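Trichothecene 3-O-acetyltransferase (Gibberella zeae, PDB 2RKV) transfers an acetyl group from acetyl-coenzyme A to the 3-hydroxyl of trichothecene mycotoxins such as T-2, as a member of the BAHD acyltransferase superfamily. Local coordinates at residues Ile38-Phe42 / Phe390-Leu394; Gly45-Phe49 / Leu170-Cys175; Ser230-Phe236 / Glu422-Ser428; Ser272-Val276 / Asp440-Thr444. All coordinates share one frame; numbering follows the deposited sequence. Where two conformers were deposited one is given.

Contact 1 (Ile38-Phe42 / Phe390-Leu394); sequences IVSTF and FGLGL
Leu392 pushes one branch of its side chain into a shallow hollow on helix 35-52 bordered by Ile38 and Thr41. The methyl CD2 is the bump: it sits 3.7 Å from Ile38 O, a carbonyl already engaged by Phe42 N one helical turn on, and 4.0 Å from both Ile38 CG2 and Thr41 CG2. The Ile38 and Leu392 side chains cross at about a right angle. Ile38 also reaches along the loop with its longer branch, whose CD1 lies 4.0 Å from Leu394 CD1.

In return the helix offers Thr41 CG2, which fits against the bend of the loop at Phe390 and Gly391, 3.6 Å from Phe390 O. With OG1 beside the backbone N (chi1 -69°), CG2 is left anti to that nitrogen and faces the loop, while OG1 bonds back to Thr37 O. The same hydroxyl meets a water at 2.6 Å, and this water donates to Gly391 O.

Phe42 and Phe390 lie side by side and point the same way, with Phe390 CD2 near the edge of the Phe42 ring. Leu150 of strand 147-155 and Leu171 of helix 161-176 touch both rings, so the contact lies where helix 35-52, helix 161-176, strand 147-155 and the loop meet. No direct hydrogen bond joins the two segments: shape and apolar contact hold the loop to the helix, with one water as polar bridge.

Contact 2 (Gly45-Phe49 / Leu170-Cys175); sequences GLKRF and LLSKAC
Arg48 reaches from helix 35-52 to the C-terminal part of helix 161-176. Its CB approaches Ala174 CB at 4.3 Å, CD passes 3.9 Å from Ala174 O, and the bend about CG-CD (chi3 -81°) then turns NE onto that oxygen. NE donates to it at 2.8 Å (157° at the hydrogen), and NH1 reaches the same atom at 3.1 Å. The guanidinium thus grips one carbonyl side-on with two nitrogens, the oxygen lying in its plane, and NH1 adds a weak bond to Cys175 O. Because carbonyls near a helix C-terminus carry partial negative charge, the cationic group probably gains from this position.

Next to the arginine the backbones almost meet, Gly45 CA lying 3.7 Å from Cys175 CA. Gly45 has no side chain to keep them apart, and Ala174 CB rests 3.4 Å from Gly45 O. Phe49 packs with CZ against Leu170 CB, its side chain crossing those of Leu170 and Leu171 at about a right angle. Leu46 CD2 meets Leu171 CD1, and Leu46 and Leu171 both touch Leu139 of strand 137-144. The axes of segments 45-49 and 170-175 come within 7.8 Å at 111°, a close helix crossing made possible by glycine and alanine, here within the N-terminal domain of the acetyltransferase.

Contact 3 (Ser230-Phe236 / Glu422-Ser428); sequences SWAFFTF and EFCAALS
The indole of Trp231 takes Ser428 CB squarely over one face, 3.4 Å from the centroid of the six-membered ring and 3° off its normal, a CH-pi contact; Ala426 O lies at the edge of the same ring. Phe233 receives Cys424 SG over a face, displaced toward the rim, 3.9 Å from the centroid, and has Ala426 CB at its edge. Trp231 and Ser428 form a non-hydrogen-bonded pair, whereas Cys424 reaches Phe233 diagonally, Ala426 being directly opposite; strands 229-236 and 423-430 run antiparallel in the large mixed sheet.

Trp231, Phe233 and Thr235 share one face of this sheet with Ser428, Ala426 and Cys424. On the opposite face Phe234 crosses Leu427 at about a right angle, CE1 to CD2, and Phe236 CE1 touches Ala425 CB. Helix 431-439 covers part of the Phe234 side through Met434. Over strand 423-430, Trp231 packs on Leu411 and Tyr413 of strand 411-414, which line the toxin pocket; its side chain, about 7 Å from the bound toxin, is a second-shell neighbour of that site. Its NE1 is hydrogen-bonded to Glu406 O.

Three hydrogen-bonded pairs, Ala232-Leu427, Phe234-Ala425 and Phe236-Phe423, each give two backbone bonds; Leu427 N to Ala232 O, at 2.9 Å and 174°, is the straightest.

Contact 4 (Ser272-Val276 / Asp440-Thr444); sequences SASRV and DKEWT
Arg275 of helix 261-277 meets Asp440, the N-cap of the short helix 441-444, in a salt bridge whose carboxylate also caps the helix. Its side chain runs out with CG anti to the backbone N and turns at chi3 (64°), which brings the guanidinium side-on to the carboxylate. NE donates to OD2 at 2.9 Å, nearly straight at 169°, on the syn side but tilted out of the carboxylate plane, while NH1 reaches OD1 at 3.1 Å from above that plane.

Asp440, also with CG anti to its N (chi1 -179°), turns OD1 back over its own helix start, where it accepts from Trp443 N and, weakly, from Glu442 N. OD1 therefore serves both the arginine and the helix end, and the first-turn amides and the cation would together probably favour the charged carboxylate. Glu442 lays CB over one face of the guanidinium, toward its rim, and its chain, extended beyond CG, carries OE2 over a face as well, 3.4 Å from Arg275 NE: a salt bridge of charge alone, with no N-H pointing at the oxygen.

Deeper in, Leu437 of helix 431-439 touches Ser272, Val276 and Trp443. Ser272 OG, bonded to Phe268 O, takes a weak bond from Arg275 NH1 and lies near the plane of the indole at its edge, 3.4 Å from Trp443 CE3.

How the contacts relate
From the N terminus, helix 35-52 supplies the first segments of contacts 1 and 2. Contact 2 closes first, where helix 161-176 returns to it; contact 1 closes only at the loop 390-394, so contact 2 is nested inside it. The two touch, with Ser172 OG a probable hydrogen-bond partner of Phe390 N. Contacts 3 and 4 open at 230-236 and 272-276, after contact 2 has closed, and close in the same order near the C terminus, so they cross each other, and each crosses contact 1. Trp443 packs on Phe234, Phe236 and Leu427, joining the last helix to the large sheet. Contacts 2 and 4, centres 44 Å apart, lie on opposite sides of the chain's centre.

Contact 1 (Ile38-Phe42 / Phe390-Leu394)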
loop_
_atom_site.group_PDB
_atom_site.type_symbol
_atom_site.label_atom_id
_atom_site.label_comp_id
_atom_site.label_asym_id
_atom_site.label_seq_id
_atom_site.Cartn_x
_atom_site.Cartn_y
_atom_site.Cartn_z
ATOM N N ILE A 38 -0.469 -13.970 24.527
ATOM C CA ILE A 38 -0.488 -13.216 23.263
ATOM C C ILE A 38 -1.668 -13.668 22.385
ATOM O O ILE A 38 -2.464 -12.854 21.916
ATOM C CB ILE A 38 0.857 -13.331 22.502
ATOM C CG1 ILE A 38 1.941 -12.527 23.237
ATOM C CG2 ILE A 38 0.707 -12.854 21.056
ATOM C CD1 ILE A 38 3.357 -12.896 22.831
ATOM N N VAL A 39 -1.791 -14.980 22.199
ATOM C CA VAL A 39 -2.808 -15.528 21.331
ATOM C C VAL A 39 -4.213 -15.289 21.885
ATOM O O VAL A 39 -5.104 -14.868 21.140
ATOM C CB VAL A 39 -2.559 -17.036 21.063
ATOM C CG1 VAL A 39 -3.703 -17.645 20.255
ATOM C CG2 VAL A 39 -1.224 -17.211 20.349
ATOM N N SER A 40 -4.419 -15.555 23.174
ATOM C CA SER A 40 -5.763 -15.366 23.747
ATOM C C SER A 40 -6.189 -13.885 23.759
ATOM O O SER A 40 -7.348 -13.564 23.488
ATOM C CB SER A 40 -5.877 -16.001 25.134
ATOM O OG SER A 40 -4.932 -15.454 26.012
ATOM N N THR A 41 -5.252 -12.988 24.053
ATOM C CA THR A 41 -5.533 -11.547 23.995
ATOM C C THR A 41 -5.940 -11.149 22.583
ATOM O O THR A 41 -6.922 -10.428 22.388
ATOM C CB THR A 41 -4.325 -10.711 24.452
ATOM O OG1 THR A 41 -4.143 -10.908 25.862
ATOM C CG2 THR A 41 -4.540 -9.203 24.150
ATOM N N PHE A 42 -5.198 -11.642 21.601
ATOM C CA PHE A 42 -5.499 -11.327 20.206
ATOM C C PHE A 42 -6.856 -11.893 19.759
ATOM O O PHE A 42 -7.644 -11.201 19.107
ATOM C CB PHE A 42 -4.365 -11.822 19.313
ATOM C CG PHE A 42 -4.293 -11.125 17.993
ATOM C CD1 PHE A 42 -4.716 -11.770 16.830
ATOM C CD2 PHE A 42 -3.799 -9.828 17.906
ATOM C CE1 PHE A 42 -4.655 -11.131 15.595
ATOM C CE2 PHE A 42 -3.727 -9.180 16.676
ATOM C CZ PHE A 42 -4.159 -9.836 15.520
ATOM N N PHE A 390 -1.524 -3.630 20.685
ATOM C CA PHE A 390 -2.528 -4.707 20.772
ATOM C C PHE A 390 -2.710 -5.324 22.168
ATOM O O PHE A 390 -3.153 -6.467 22.285
ATOM C CB PHE A 390 -2.250 -5.809 19.735
ATOM C CG PHE A 390 -2.219 -5.306 18.320
ATOM C CD1 PHE A 390 -1.016 -4.891 17.751
ATOM C CD2 PHE A 390 -3.391 -5.222 17.575
ATOM C CE1 PHE A 390 -0.981 -4.399 16.437
ATOM C CE2 PHE A 390 -3.378 -4.739 16.268
ATOM C CZ PHE A 390 -2.164 -4.327 15.698
ATOM N N GLY A 391 -2.370 -4.575 23.218
ATOM C CA GLY A 391 -2.487 -5.088 24.593
ATOM C C GLY A 391 -1.637 -6.327 24.850
ATOM O O GLY A 391 -1.893 -7.085 25.802
ATOM N N LEU A 392 -0.605 -6.527 24.031
ATOM C CA LEU A 392 0.200 -7.749 24.125
ATOM C C LEU A 392 1.297 -7.664 25.179
ATOM O O LEU A 392 1.898 -8.681 25.521
ATOM C CB LEU A 392 0.805 -8.126 22.760
ATOM C CG LEU A 392 -0.172 -8.334 21.603
ATOM C CD1 LEU A 392 0.582 -8.626 20.300
ATOM C CD2 LEU A 392 -1.222 -9.412 21.915
ATOM N N GLY A 393 1.560 -6.457 25.681
ATOM C CA GLY A 393 2.608 -6.234 26.685
ATOM C C GLY A 393 4.029 -6.343 26.151
ATOM O O GLY A 393 4.977 -6.555 26.920
ATOM N N LEU A 394 4.184 -6.180 24.838
ATOM C CA LEU A 394 5.487 -6.356 24.184
ATOM C C LEU A 394 6.149 -5.031 23.834
ATOM O O LEU A 394 7.286 -5.016 23.364
ATOM C CB LEU A 394 5.348 -7.197 22.911
ATOM C CG LEU A 394 4.668 -8.566 23.066
ATOM C CD1 LEU A 394 4.537 -9.248 21.720
ATOM C CD2 LEU A 394 5.475 -9.419 24.049
HETATM O O HOH W 1 -1.981 -9.674 26.688
#

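Contact 2 (Gly45-Phe49 / Leu170-Cys175)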
loop_
_atom_site.group_PDB
_atom_site.type_symbol
_atom_site.label_atom_id
_atom_site.label_comp_id
_atom_site.label_asym_id
_atom_site.label_seq_id
_atom_site.Cartn_x
_atom_site.Cartn_y
_atom_site.Cartn_z
ATOM N N GLY A 45 -9.612 -9.904 21.282
ATOM C CA GLY A 45 -9.713 -8.633 20.561
ATOM C C GLY A 45 -10.516 -8.789 19.278
ATOM O O GLY A 45 -11.402 -7.977 18.978
ATOM N N LEU A 46 -10.208 -9.835 18.510
ATOM C CA LEU A 46 -10.930 -10.094 17.259
ATOM C C LEU A 46 -12.420 -10.309 17.510
ATOM O O LEU A 46 -13.261 -9.798 16.764
ATOM C CB LEU A 46 -10.334 -11.289 16.514
ATOM C CG LEU A 46 -8.998 -11.034 15.811
ATOM C CD1 LEU A 46 -8.380 -12.354 15.392
ATOM C CD2 LEU A 46 -9.177 -10.114 14.599
ATOM N N LYS A 47 -12.733 -11.045 18.574
ATOM C CA LYS A 47 -14.124 -11.273 18.961
ATOM C C LYS A 47 -14.837 -9.958 19.304
ATOM O O LYS A 47 -15.914 -9.687 18.778
ATOM C CB LYS A 47 -14.208 -12.262 20.132
ATOM C CG LYS A 47 -15.631 -12.637 20.518
ATOM C CD LYS A 47 -15.640 -13.795 21.514
ATOM C CE LYS A 47 -17.034 -14.017 22.077
ATOM N N ARG A 48 -14.236 -9.154 20.183
ATOM C CA ARG A 48 -14.807 -7.856 20.566
ATOM C C ARG A 48 -15.017 -6.930 19.374
ATOM O O ARG A 48 -16.050 -6.266 19.260
ATOM C CB ARG A 48 -13.913 -7.161 21.589
ATOM C CG ARG A 48 -14.058 -7.736 22.969
ATOM C CD ARG A 48 -13.561 -6.740 23.993
ATOM N NE ARG A 48 -12.118 -6.826 24.075
ATOM C CZ ARG A 48 -11.472 -7.588 24.945
ATOM N NH1 ARG A 48 -10.149 -7.605 24.944
ATOM N NH2 ARG A 48 -12.151 -8.327 25.814
ATOM N N PHE A 49 -14.030 -6.896 18.486
ATOM C CA PHE A 49 -14.098 -6.041 17.310
ATOM C C PHE A 49 -15.269 -6.472 16.418
ATOM O O PHE A 49 -16.064 -5.633 15.969
ATOM C CB PHE A 49 -12.755 -6.113 16.575
ATOM C CG PHE A 49 -12.566 -5.066 15.494
ATOM C CD1 PHE A 49 -11.464 -5.151 14.644
ATOM C CD2 PHE A 49 -13.457 -4.003 15.335
ATOM C CE1 PHE A 49 -11.250 -4.202 13.640
ATOM C CE2 PHE A 49 -13.249 -3.045 14.324
ATOM C CZ PHE A 49 -12.133 -3.148 13.490
ATOM N N LEU A 170 -8.258 0.085 15.279
ATOM C CA LEU A 170 -9.402 -0.297 16.112
ATOM C C LEU A 170 -9.245 -1.717 16.643
ATOM O O LEU A 170 -9.661 -2.022 17.769
ATOM C CB LEU A 170 -10.720 -0.151 15.353
ATOM C CG LEU A 170 -11.146 1.286 15.007
ATOM C CD1 LEU A 170 -12.606 1.298 14.568
ATOM C CD2 LEU A 170 -10.951 2.232 16.208
ATOM N N LEU A 171 -8.633 -2.594 15.849
ATOM C CA LEU A 171 -8.344 -3.929 16.361
ATOM C C LEU A 171 -7.427 -3.814 17.589
ATOM O O LEU A 171 -7.637 -4.514 18.587
ATOM C CB LEU A 171 -7.729 -4.829 15.288
ATOM C CG LEU A 171 -7.174 -6.182 15.763
ATOM C CD1 LEU A 171 -8.252 -7.022 16.476
ATOM C CD2 LEU A 171 -6.561 -6.945 14.587
ATOM N N SER A 172 -6.432 -2.921 17.538
ATOM C CA SER A 172 -5.557 -2.741 18.700
ATOM C C SER A 172 -6.353 -2.296 19.934
ATOM O O SER A 172 -6.175 -2.846 21.023
ATOM C CB SER A 172 -4.409 -1.769 18.412
ATOM O OG SER A 172 -3.473 -1.793 19.485
ATOM N N LYS A 173 -7.252 -1.330 19.746
ATOM C CA LYS A 173 -8.150 -0.892 20.826
ATOM C C LYS A 173 -8.934 -2.075 21.378
ATOM O O LYS A 173 -9.026 -2.269 22.588
ATOM C CB LYS A 173 -9.142 0.159 20.328
ATOM C CG LYS A 173 -8.537 1.538 20.099
ATOM C CD LYS A 173 -9.646 2.590 20.065
ATOM C CE LYS A 173 -9.078 4.002 19.953
ATOM N NZ LYS A 173 -10.168 5.023 20.145
ATOM N N ALA A 174 -9.505 -2.863 20.474
ATOM C CA ALA A 174 -10.345 -3.994 20.875
ATOM C C ALA A 174 -9.544 -5.012 21.690
ATOM O O ALA A 174 -10.044 -5.542 22.681
ATOM C CB ALA A 174 -10.974 -4.643 19.664
ATOM N N CYS A 175 -8.305 -5.283 21.277
ATOM C CA CYS A 175 -7.408 -6.170 22.035
ATOM C C CYS A 175 -7.164 -5.666 23.462
ATOM O O CYS A 175 -7.082 -6.453 24.414
ATOM C CB CYS A 175 -6.080 -6.340 21.291
ATOM S SG CYS A 175 -6.200 -7.360 19.825
#

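Contact 3 (Ser230-Phe236 / Glu422-Ser428)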
loop_
_atom_site.group_PDB
_atom_site.type_symbol
_atom_site.label_atom_id
_atom_site.label_comp_id
_atom_site.label_asym_id
_atom_site.label_seq_id
_atom_site.Cartn_x
_atom_site.Cartn_y
_atom_site.Cartn_z
ATOM N N SER A 230 13.801 -8.279 -8.949
ATOM C CA SER A 230 13.822 -8.564 -7.522
ATOM C C SER A 230 13.199 -7.436 -6.703
ATOM O O SER A 230 12.898 -6.371 -7.239
ATOM C CB SER A 230 15.254 -8.842 -7.041
ATOM O OG SER A 230 16.005 -7.649 -6.896
ATOM N N TRP A 231 13.006 -7.710 -5.412
ATOM C CA TRP A 231 12.580 -6.732 -4.407
ATOM C C TRP A 231 13.751 -6.436 -3.469
ATOM O O TRP A 231 14.535 -7.329 -3.143
ATOM C CB TRP A 231 11.440 -7.315 -3.563
ATOM C CG TRP A 231 10.065 -7.179 -4.141
ATOM C CD1 TRP A 231 9.295 -8.170 -4.682
ATOM C CD2 TRP A 231 9.286 -5.979 -4.207
ATOM N NE1 TRP A 231 8.091 -7.656 -5.099
ATOM C CE2 TRP A 231 8.053 -6.314 -4.808
ATOM C CE3 TRP A 231 9.509 -4.650 -3.804
ATOM C CZ2 TRP A 231 7.046 -5.364 -5.037
ATOM C CZ3 TRP A 231 8.509 -3.700 -4.035
ATOM C CH2 TRP A 231 7.292 -4.068 -4.647
ATOM N N ALA A 232 13.847 -5.195 -3.000
ATOM C CA ALA A 232 14.796 -4.839 -1.956
ATOM C C ALA A 232 14.313 -3.638 -1.157
ATOM O O ALA A 232 13.714 -2.708 -1.719
ATOM C CB ALA A 232 16.176 -4.540 -2.546
ATOM N N PHE A 233 14.592 -3.636 0.139
ATOM C CA PHE A 233 14.418 -2.473 0.949
ATOM C C PHE A 233 15.709 -1.680 0.911
ATOM O O PHE A 233 16.776 -2.228 0.914
ATOM C CB PHE A 233 14.227 -2.820 2.417
ATOM C CG PHE A 233 12.854 -3.383 2.795
ATOM C CD1 PHE A 233 12.736 -4.205 3.876
ATOM C CD2 PHE A 233 11.721 -3.101 2.078
ATOM C CE1 PHE A 233 11.546 -4.733 4.239
ATOM C CE2 PHE A 233 10.536 -3.612 2.460
ATOM C CZ PHE A 233 10.451 -4.432 3.525
ATOM N N PHE A 234 15.516 -0.371 0.939
ATOM C CA PHE A 234 16.575 0.616 1.130
ATOM C C PHE A 234 16.180 1.557 2.254
ATOM O O PHE A 234 15.084 2.001 2.274
ATOM C CB PHE A 234 16.753 1.443 -0.152
ATOM C CG PHE A 234 17.231 0.645 -1.329
ATOM C CD1 PHE A 234 16.365 0.047 -2.194
ATOM C CD2 PHE A 234 18.572 0.537 -1.586
ATOM C CE1 PHE A 234 16.825 -0.652 -3.239
ATOM C CE2 PHE A 234 19.032 -0.170 -2.653
ATOM C CZ PHE A 234 18.187 -0.787 -3.452
ATOM N N THR A 235 17.032 1.871 3.173
ATOM C CA THR A 235 16.717 2.809 4.241
ATOM C C THR A 235 17.360 4.170 3.988
ATOM O O THR A 235 18.362 4.248 3.369
ATOM C CB THR A 235 17.174 2.253 5.602
ATOM O OG1 THR A 235 18.593 2.059 5.590
ATOM C CG2 THR A 235 16.630 0.849 5.815
ATOM N N PHE A 236 16.659 5.150 4.468
ATOM C CA PHE A 236 17.083 6.522 4.413
ATOM C C PHE A 236 17.009 7.086 5.821
ATOM O O PHE A 236 15.988 7.139 6.405
ATOM C CB PHE A 236 16.185 7.343 3.452
ATOM C CG PHE A 236 16.241 6.886 2.018
ATOM C CD1 PHE A 236 15.522 5.810 1.586
ATOM C CD2 PHE A 236 17.012 7.529 1.118
ATOM C CE1 PHE A 236 15.588 5.405 0.314
ATOM C CE2 PHE A 236 17.079 7.099 -0.157
ATOM C CZ PHE A 236 16.369 6.038 -0.550
ATOM N N GLU A 422 13.227 7.858 10.155
ATOM C CA GLU A 422 13.820 6.947 9.180
ATOM C C GLU A 422 12.771 6.434 8.196
ATOM O O GLU A 422 11.679 5.992 8.598
ATOM C CB GLU A 422 14.511 5.775 9.883
ATOM C CG GLU A 422 15.132 4.751 8.947
ATOM C CD GLU A 422 15.678 3.552 9.697
ATOM O OE1 GLU A 422 15.032 2.484 9.660
ATOM O OE2 GLU A 422 16.748 3.682 10.331
ATOM N N PHE A 423 13.102 6.522 6.908
ATOM C CA PHE A 423 12.267 5.967 5.847
ATOM C C PHE A 423 12.811 4.630 5.371
ATOM O O PHE A 423 14.026 4.391 5.376
ATOM C CB PHE A 423 12.192 6.908 4.644
ATOM C CG PHE A 423 11.047 7.892 4.693
ATOM C CD1 PHE A 423 10.939 8.821 5.737
ATOM C CD2 PHE A 423 10.102 7.928 3.667
ATOM C CE1 PHE A 423 9.887 9.748 5.762
ATOM C CE2 PHE A 423 9.047 8.854 3.688
ATOM C CZ PHE A 423 8.942 9.758 4.738
ATOM N N CYS A 424 11.898 3.775 4.928
ATOM C CA CYS A 424 12.267 2.522 4.284
ATOM C C CYS A 424 11.488 2.406 2.985
ATOM O O CYS A 424 10.251 2.386 2.994
ATOM C CB CYS A 424 11.958 1.332 5.189
ATOM S SG CYS A 424 12.341 -0.269 4.419
ATOM N N ALA A 425 12.209 2.370 1.869
ATOM C CA ALA A 425 11.584 2.219 0.558
ATOM C C ALA A 425 11.755 0.800 0.025
ATOM O O ALA A 425 12.876 0.277 -0.005
ATOM C CB ALA A 425 12.155 3.251 -0.441
ATOM N N ALA A 426 10.647 0.180 -0.382
ATOM C CA ALA A 426 10.694 -1.107 -1.089
ATOM C C ALA A 426 10.655 -0.879 -2.598
ATOM O O ALA A 426 9.710 -0.290 -3.116
ATOM C CB ALA A 426 9.538 -2.002 -0.655
ATOM N N LEU A 427 11.701 -1.329 -3.288
ATOM C CA LEU A 427 11.799 -1.162 -4.745
ATOM C C LEU A 427 11.813 -2.507 -5.446
ATOM O O LEU A 427 12.528 -3.416 -5.012
ATOM C CB LEU A 427 13.084 -0.405 -5.112
ATOM C CG LEU A 427 13.037 1.126 -5.058
ATOM C CD1 LEU A 427 12.743 1.675 -3.666
ATOM C CD2 LEU A 427 14.346 1.683 -5.568
ATOM N N SER A 428 11.006 -2.634 -6.496
ATOM C CA SER A 428 11.075 -3.795 -7.386
ATOM C C SER A 428 11.568 -3.329 -8.746
ATOM O O SER A 428 10.970 -2.451 -9.375
ATOM C CB SER A 428 9.724 -4.509 -7.507
ATOM O OG SER A 428 9.865 -5.732 -8.228
#

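Contact 4 (Ser272-Val276 / Asp440-Thr444)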
loop_
_atom_site.group_PDB
_atom_site.type_symbol
_atom_site.label_atom_id
_atom_site.label_comp_id
_atom_site.label_asym_id
_atom_site.label_seq_id
_atom_site.Cartn_x
_atom_site.Cartn_y
_atom_site.Cartn_z
ATOM N N SER A 272 16.842 8.832 -9.793
ATOM C CA SER A 272 17.844 7.763 -9.689
ATOM C C SER A 272 17.530 6.569 -10.598
ATOM O O SER A 272 18.430 6.048 -11.267
ATOM C CB SER A 272 18.027 7.297 -8.244
ATOM O OG SER A 272 18.460 8.355 -7.405
ATOM N N ALA A 273 16.266 6.131 -10.618
ATOM C CA ALA A 273 15.844 5.092 -11.564
ATOM C C ALA A 273 16.095 5.535 -13.002
ATOM O O ALA A 273 16.610 4.762 -13.804
ATOM C CB ALA A 273 14.366 4.703 -11.366
ATOM N N SER A 274 15.743 6.780 -13.317
ATOM C CA SER A 274 15.892 7.288 -14.678
ATOM C C SER A 274 17.364 7.338 -15.064
ATOM O O SER A 274 17.730 6.903 -16.157
ATOM C CB SER A 274 15.213 8.649 -14.842
ATOM O OG SER A 274 13.814 8.528 -14.626
ATOM N N ARG A 275 18.197 7.830 -14.148
ATOM C CA ARG A 275 19.652 7.864 -14.341
ATOM C C ARG A 275 20.234 6.483 -14.682
ATOM O O ARG A 275 20.921 6.343 -15.695
ATOM C CB ARG A 275 20.354 8.457 -13.116
ATOM C CG ARG A 275 21.889 8.477 -13.217
ATOM C CD ARG A 275 22.540 9.266 -12.076
ATOM N NE ARG A 275 22.306 8.653 -10.765
ATOM C CZ ARG A 275 21.406 9.083 -9.879
ATOM N NH1 ARG A 275 21.265 8.452 -8.715
ATOM N NH2 ARG A 275 20.639 10.135 -10.154
ATOM N N VAL A 276 19.963 5.466 -13.856
ATOM C CA VAL A 276 20.520 4.129 -14.139
ATOM C C VAL A 276 19.937 3.521 -15.418
ATOM O O VAL A 276 20.621 2.770 -16.121
ATOM C CB VAL A 276 20.428 3.125 -12.946
ATOM C CG1 VAL A 276 21.065 3.714 -11.687
ATOM C CG2 VAL A 276 18.994 2.705 -12.692
ATOM N N ASP A 440 25.454 2.813 -7.723
ATOM C CA ASP A 440 25.421 4.233 -8.098
ATOM C C ASP A 440 25.722 5.143 -6.900
ATOM O O ASP A 440 24.971 5.149 -5.918
ATOM C CB ASP A 440 24.067 4.566 -8.738
ATOM C CG ASP A 440 23.952 6.021 -9.184
ATOM O OD1 ASP A 440 23.928 6.918 -8.318
ATOM O OD2 ASP A 440 23.837 6.266 -10.400
ATOM N N LYS A 441 26.795 5.934 -7.005
ATOM C CA LYS A 441 27.260 6.766 -5.888
ATOM C C LYS A 441 26.308 7.905 -5.503
ATOM O O LYS A 441 26.269 8.316 -4.339
ATOM C CB LYS A 441 28.675 7.310 -6.149
ATOM C CG LYS A 441 28.767 8.416 -7.191
ATOM N N GLU A 442 25.549 8.419 -6.467
ATOM C CA GLU A 442 24.577 9.475 -6.168
ATOM C C GLU A 442 23.398 8.899 -5.362
ATOM O O GLU A 442 22.827 9.577 -4.505
ATOM C CB GLU A 442 24.102 10.177 -7.443
ATOM C CG GLU A 442 25.183 11.086 -8.074
ATOM C CD GLU A 442 24.763 11.686 -9.410
ATOM O OE1 GLU A 442 24.386 12.877 -9.436
ATOM O OE2 GLU A 442 24.809 10.972 -10.434
ATOM N N TRP A 443 23.073 7.639 -5.637
ATOM C CA TRP A 443 22.041 6.901 -4.902
ATOM C C TRP A 443 22.522 6.491 -3.511
ATOM O O TRP A 443 21.871 6.790 -2.512
ATOM C CB TRP A 443 21.602 5.680 -5.720
ATOM C CG TRP A 443 20.693 4.699 -5.001
ATOM C CD1 TRP A 443 21.061 3.505 -4.433
ATOM C CD2 TRP A 443 19.274 4.821 -4.795
ATOM N NE1 TRP A 443 19.962 2.880 -3.890
ATOM C CE2 TRP A 443 18.853 3.662 -4.096
ATOM C CE3 TRP A 443 18.322 5.793 -5.131
ATOM C CZ2 TRP A 443 17.514 3.451 -3.724
ATOM C CZ3 TRP A 443 16.979 5.582 -4.761
ATOM C CH2 TRP A 443 16.595 4.418 -4.066
ATOM N N THR A 444 23.671 5.821 -3.443
ATOM C CA THR A 444 24.189 5.309 -2.167
ATOM C C THR A 444 24.617 6.402 -1.185
ATOM O O THR A 444 24.778 6.138 0.007
ATOM C CB THR A 444 25.333 4.286 -2.362
ATOM O OG1 THR A 444 26.448 4.923 -3.003
ATOM C CG2 THR A 444 24.861 3.106 -3.205
#